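Papain-like protease (Human betacoronavirus 2c EMC/2012, PDB 4RNA) is a cysteine peptidase that probably cleaves the viral polyprotein and, as in related coronaviruses, removes ubiquitin and ubiquitin-like modifiers from host proteins. Local coordinates at residues A[257-270]-A[281-293]. Numbering follows the deposited sequence.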
loop_
_atom_site.group_PDB
_atom_site.type_symbol
_atom_site.label_atom_id
_atom_site.label_comp_id
_atom_site.label_asym_id
_atom_site.label_seq_id
_atom_site.Cartn_x
_atom_site.Cartn_y
_atom_site.Cartn_z
ATOM N N VAL A 257 -13.451 29.413 -4.358
ATOM C CA VAL A 257 -14.674 28.657 -4.094
ATOM C C VAL A 257 -15.658 29.620 -3.478
ATOM O O VAL A 257 -15.275 30.385 -2.577
ATOM C CB VAL A 257 -14.425 27.429 -3.172
ATOM C CG1 VAL A 257 -15.758 26.731 -2.904
ATOM C CG2 VAL A 257 -13.381 26.461 -3.782
ATOM N N THR A 258 -16.871 29.664 -4.018
ATOM C CA THR A 258 -17.969 30.543 -3.456
ATOM C C THR A 258 -19.310 29.820 -3.354
ATOM O O THR A 258 -19.733 29.048 -4.265
ATOM C CB THR A 258 -18.209 31.876 -4.328
ATOM O OG1 THR A 258 -19.271 32.686 -3.781
ATOM C CG2 THR A 258 -18.620 31.554 -5.744
ATOM N N THR A 259 -20.045 30.138 -2.293
ATOM C CA THR A 259 -21.421 29.664 -2.189
ATOM C C THR A 259 -22.492 30.612 -2.836
ATOM O O THR A 259 -23.693 30.256 -2.929
ATOM C CB THR A 259 -21.812 29.446 -0.697
ATOM O OG1 THR A 259 -21.619 30.656 0.035
ATOM C CG2 THR A 259 -20.993 28.335 -0.056
ATOM N N SER A 260 -22.061 31.778 -3.329
ATOM C CA SER A 260 -23.026 32.805 -3.801
ATOM C C SER A 260 -23.796 32.294 -5.015
ATOM O O SER A 260 -24.898 32.740 -5.327
ATOM C CB SER A 260 -22.319 34.159 -4.118
ATOM O OG SER A 260 -21.343 34.001 -5.149
ATOM N N THR A 261 -23.208 31.294 -5.646
ATOM C CA THR A 261 -23.703 30.752 -6.874
ATOM C C THR A 261 -24.493 29.421 -6.641
ATOM O O THR A 261 -25.010 28.787 -7.598
ATOM C CB THR A 261 -22.503 30.536 -7.829
ATOM O OG1 THR A 261 -22.920 29.706 -8.912
ATOM C CG2 THR A 261 -21.468 29.768 -7.154
ATOM N N ALA A 262 -24.627 29.033 -5.372
ATOM C CA ALA A 262 -25.320 27.785 -4.971
ATOM C C ALA A 262 -24.787 26.607 -5.791
ATOM O O ALA A 262 -25.556 25.935 -6.487
ATOM C CB ALA A 262 -26.840 27.900 -5.106
ATOM N N PRO A 263 -23.473 26.402 -5.751
ATOM C CA PRO A 263 -22.854 25.320 -6.568
ATOM C C PRO A 263 -23.364 23.914 -6.176
ATOM O O PRO A 263 -23.891 23.715 -5.049
ATOM C CB PRO A 263 -21.369 25.445 -6.259
ATOM C CG PRO A 263 -21.296 26.119 -4.893
ATOM C CD PRO A 263 -22.543 26.975 -4.740
ATOM N N ASP A 264 -23.238 22.948 -7.089
ATOM C CA ASP A 264 -23.825 21.619 -6.851
ATOM C C ASP A 264 -22.984 20.706 -5.961
ATOM O O ASP A 264 -23.483 19.719 -5.477
ATOM C CB ASP A 264 -24.039 20.907 -8.176
ATOM C CG ASP A 264 -24.981 21.658 -9.071
ATOM O OD1 ASP A 264 -25.921 22.280 -8.512
ATOM O OD2 ASP A 264 -24.760 21.630 -10.313
ATOM N N PHE A 265 -21.708 21.039 -5.743
ATOM C CA PHE A 265 -20.870 20.122 -4.968
ATOM C C PHE A 265 -21.293 20.290 -3.502
ATOM O O PHE A 265 -21.833 21.342 -3.143
ATOM C CB PHE A 265 -19.376 20.304 -5.243
ATOM C CG PHE A 265 -18.893 21.735 -5.127
ATOM C CD1 PHE A 265 -18.537 22.245 -3.899
ATOM C CD2 PHE A 265 -18.806 22.567 -6.271
ATOM C CE1 PHE A 265 -18.121 23.564 -3.764
ATOM C CE2 PHE A 265 -18.363 23.882 -6.144
ATOM C CZ PHE A 265 -18.039 24.374 -4.886
ATOM N N VAL A 266 -21.111 19.257 -2.699
ATOM C CA VAL A 266 -21.530 19.251 -1.293
ATOM C C VAL A 266 -20.352 19.334 -0.340
ATOM O O VAL A 266 -20.517 19.615 0.843
ATOM C CB VAL A 266 -22.485 18.063 -0.964
ATOM C CG1 VAL A 266 -23.716 18.091 -1.897
ATOM C CG2 VAL A 266 -21.748 16.744 -1.022
ATOM N N ALA A 267 -19.149 19.016 -0.814
ATOM C CA ALA A 267 -17.971 18.991 0.034
ATOM C C ALA A 267 -16.703 18.897 -0.809
ATOM O O ALA A 267 -16.760 18.520 -1.952
ATOM C CB ALA A 267 -17.966 17.816 1.041
ATOM N N PHE A 268 -15.556 19.288 -0.241
ATOM C CA PHE A 268 -14.298 19.160 -0.961
ATOM C C PHE A 268 -13.145 19.125 0.002
ATOM O O PHE A 268 -13.263 19.636 1.129
ATOM C CB PHE A 268 -14.118 20.294 -2.021
ATOM C CG PHE A 268 -14.163 21.694 -1.440
ATOM C CD1 PHE A 268 -15.379 22.338 -1.237
ATOM C CD2 PHE A 268 -13.006 22.309 -1.071
ATOM C CE1 PHE A 268 -15.465 23.614 -0.715
ATOM C CE2 PHE A 268 -13.063 23.605 -0.554
ATOM C CZ PHE A 268 -14.285 24.257 -0.377
ATOM N N ASN A 269 -12.011 18.544 -0.411
ATOM C CA ASN A 269 -10.813 18.697 0.430
ATOM C C ASN A 269 -9.830 19.688 -0.066
ATOM O O ASN A 269 -9.793 20.027 -1.258
ATOM C CB ASN A 269 -10.098 17.344 0.629
ATOM C CG ASN A 269 -11.015 16.334 1.327
ATOM O OD1 ASN A 269 -11.663 16.688 2.308
ATOM N ND2 ASN A 269 -11.055 15.071 0.834
ATOM N N VAL A 270 -8.994 20.166 0.853
ATOM C CA VAL A 270 -8.059 21.203 0.455
ATOM C C VAL A 270 -6.718 20.734 1.001
ATOM O O VAL A 270 -6.668 20.129 2.087
ATOM C CB VAL A 270 -8.456 22.585 1.089
ATOM C CG1 VAL A 270 -7.302 23.537 1.086
ATOM C CG2 VAL A 270 -9.650 23.197 0.365
ATOM N N TYR A 281 -4.045 19.010 5.454
ATOM C CA TYR A 281 -5.326 18.775 4.784
ATOM C C TYR A 281 -6.447 19.408 5.580
ATOM O O TYR A 281 -6.420 19.364 6.801
ATOM C CB TYR A 281 -5.642 17.261 4.617
ATOM C CG TYR A 281 -4.845 16.584 3.516
ATOM C CD1 TYR A 281 -5.328 16.552 2.206
ATOM C CD2 TYR A 281 -3.638 15.967 3.787
ATOM C CE1 TYR A 281 -4.633 15.906 1.189
ATOM C CE2 TYR A 281 -2.917 15.339 2.785
ATOM C CZ TYR A 281 -3.423 15.312 1.486
ATOM O OH TYR A 281 -2.735 14.697 0.456
ATOM N N VAL A 282 -7.453 19.943 4.887
ATOM C CA VAL A 282 -8.629 20.481 5.519
ATOM C C VAL A 282 -9.846 19.967 4.766
ATOM O O VAL A 282 -9.874 19.918 3.510
ATOM C CB VAL A 282 -8.556 22.037 5.509
ATOM C CG1 VAL A 282 -9.769 22.679 6.198
ATOM C CG2 VAL A 282 -7.262 22.496 6.172
ATOM N N HIS A 283 -10.881 19.572 5.508
ATOM C CA HIS A 283 -12.090 19.053 4.878
ATOM C C HIS A 283 -13.142 20.151 4.927
ATOM O O HIS A 283 -13.326 20.762 5.985
ATOM C CB HIS A 283 -12.614 17.822 5.610
ATOM C CG HIS A 283 -13.924 17.277 5.022
ATOM N ND1 HIS A 283 -13.942 16.600 3.911
ATOM C CD2 HIS A 283 -15.241 17.374 5.458
ATOM C CE1 HIS A 283 -15.193 16.212 3.592
ATOM N NE2 HIS A 283 -16.019 16.687 4.542
ATOM N N ALA A 284 -13.847 20.389 3.811
ATOM C CA ALA A 284 -14.810 21.482 3.757
ATOM C C ALA A 284 -16.176 20.922 3.398
ATOM O O ALA A 284 -16.315 19.987 2.548
ATOM C CB ALA A 284 -14.378 22.581 2.760
ATOM N N ARG A 285 -17.201 21.445 4.063
ATOM C CA ARG A 285 -18.594 21.082 3.676
ATOM C C ARG A 285 -19.438 22.315 3.393
ATOM O O ARG A 285 -19.164 23.367 3.963
ATOM C CB ARG A 285 -19.274 20.299 4.787
ATOM C CG ARG A 285 -18.412 19.159 5.292
ATOM C CD ARG A 285 -19.320 18.060 5.615
ATOM N NE ARG A 285 -18.600 16.823 5.876
ATOM C CZ ARG A 285 -19.121 15.889 6.661
ATOM N NH1 ARG A 285 -20.284 16.143 7.257
ATOM N NH2 ARG A 285 -18.481 14.743 6.891
ATOM N N LEU A 286 -20.425 22.167 2.516
ATOM C CA LEU A 286 -21.322 23.263 2.184
ATOM C C LEU A 286 -22.648 23.082 2.866
ATOM O O LEU A 286 -23.440 22.181 2.520
ATOM C CB LEU A 286 -21.597 23.309 0.689
ATOM C CG LEU A 286 -20.433 23.550 -0.315
ATOM C CD1 LEU A 286 -20.940 24.457 -1.415
ATOM C CD2 LEU A 286 -19.122 24.076 0.248
ATOM N N LYS A 287 -22.948 23.976 3.790
ATOM C CA LYS A 287 -24.175 23.857 4.529
ATOM C C LYS A 287 -24.632 25.223 4.943
ATOM O O LYS A 287 -23.802 26.005 5.394
ATOM C CB LYS A 287 -23.868 23.062 5.799
ATOM C CG LYS A 287 -25.063 22.332 6.360
ATOM C CD LYS A 287 -24.676 20.955 6.917
ATOM C CE LYS A 287 -23.791 21.064 8.152
ATOM N NZ LYS A 287 -23.867 19.738 8.861
ATOM N N GLY A 288 -25.936 25.471 4.882
ATOM C CA GLY A 288 -26.515 26.748 5.350
ATOM C C GLY A 288 -25.970 27.943 4.578
ATOM O O GLY A 288 -25.682 29.008 5.152
ATOM N N GLY A 289 -25.764 27.757 3.286
ATOM C CA GLY A 289 -25.176 28.815 2.445
ATOM C C GLY A 289 -23.739 29.193 2.741
ATOM O O GLY A 289 -23.269 30.234 2.263
ATOM N N LEU A 290 -23.014 28.379 3.511
ATOM C CA LEU A 290 -21.613 28.709 3.863
ATOM C C LEU A 290 -20.668 27.532 3.617
ATOM O O LEU A 290 -21.126 26.408 3.463
ATOM C CB LEU A 290 -21.483 29.126 5.320
ATOM C CG LEU A 290 -22.114 30.465 5.768
ATOM C CD1 LEU A 290 -22.054 30.472 7.280
ATOM C CD2 LEU A 290 -21.392 31.692 5.199
ATOM N N ILE A 291 -19.370 27.809 3.595
ATOM C CA ILE A 291 -18.380 26.758 3.505
ATOM C C ILE A 291 -17.928 26.527 4.938
ATOM O O ILE A 291 -17.395 27.454 5.573
ATOM C CB ILE A 291 -17.149 27.176 2.660
ATOM C CG1 ILE A 291 -17.529 27.458 1.210
ATOM C CG2 ILE A 291 -16.024 26.139 2.785
ATOM C CD1 ILE A 291 -16.484 28.275 0.453
ATOM N N LEU A 292 -18.145 25.307 5.463
ATOM C CA LEU A 292 -17.609 24.931 6.784
ATOM C C LEU A 292 -16.276 24.223 6.610
ATOM O O LEU A 292 -16.209 23.208 5.915
ATOM C CB LEU A 292 -18.567 24.008 7.548
ATOM C CG LEU A 292 -20.092 24.187 7.569
ATOM C CD1 LEU A 292 -20.666 23.430 8.753
ATOM C CD2 LEU A 292 -20.506 25.643 7.597
ATOM N N LYS A 293 -15.235 24.771 7.215
ATOM C CA LYS A 293 -13.875 24.274 7.079
ATOM C C LYS A 293 -13.521 23.529 8.353
ATOM O O LYS A 293 -13.411 24.130 9.432
ATOM C CB LYS A 293 -12.866 25.421 6.897
ATOM C CG LYS A 293 -13.215 26.397 5.776
ATOM C CD LYS A 293 -12.987 27.858 6.213
ATOM C CE LYS A 293 -11.597 28.376 5.908
ATOM N NZ LYS A 293 -11.649 29.880 5.871
#
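One face of the Phe268 ring receives the methyl of Ala284, whose CB lies 3.7 Å from the ring centroid in a CH-pi contact, while Leu286 CD2 comes to the ring's edge at CE1. Phe268 holds CG between its backbone N and carbonyl carbon (chi1 58°), a rotamer that folds the ring across to its strand partner. The His283 ring is engaged at its edge on two sides: ND1 donates to Asn269 OD1 (2.8 Å), and NE2 accepts an almost straight bond from Arg285 NE (2.9 Å, 170°), nearly coplanar with both ring and guanidinium. These bonds fix the ring's rotation; Asn269 ND2 also bonds Thr121 of helix 115-122 and Asp311 of strand 304-315, and Arg285 NH2 the carbonyl of Met120, tying this face to both elements. The framework is an antiparallel beta hairpin, strands 267-272 and 280-287, consistent with the palm of the thumb-palm-fingers architecture of coronavirus papain-like proteases. Phe268 and Ala284 form a hydrogen-bonded pair, and Ala267 with Arg285 a non-hydrogen-bonded one. Leu286, still in its strand, turns CD1 to the loop entering strand 267-272, packing against Phe265 CE1 (3.8 Å) and touching Pro263 CG; Ile291 CD1 meets Val257 CG1. At the type I' turn from Lys287 to Leu290, Thr259 OG1 donates to Gly289 O (2.8 Å) from above the carbonyl plane.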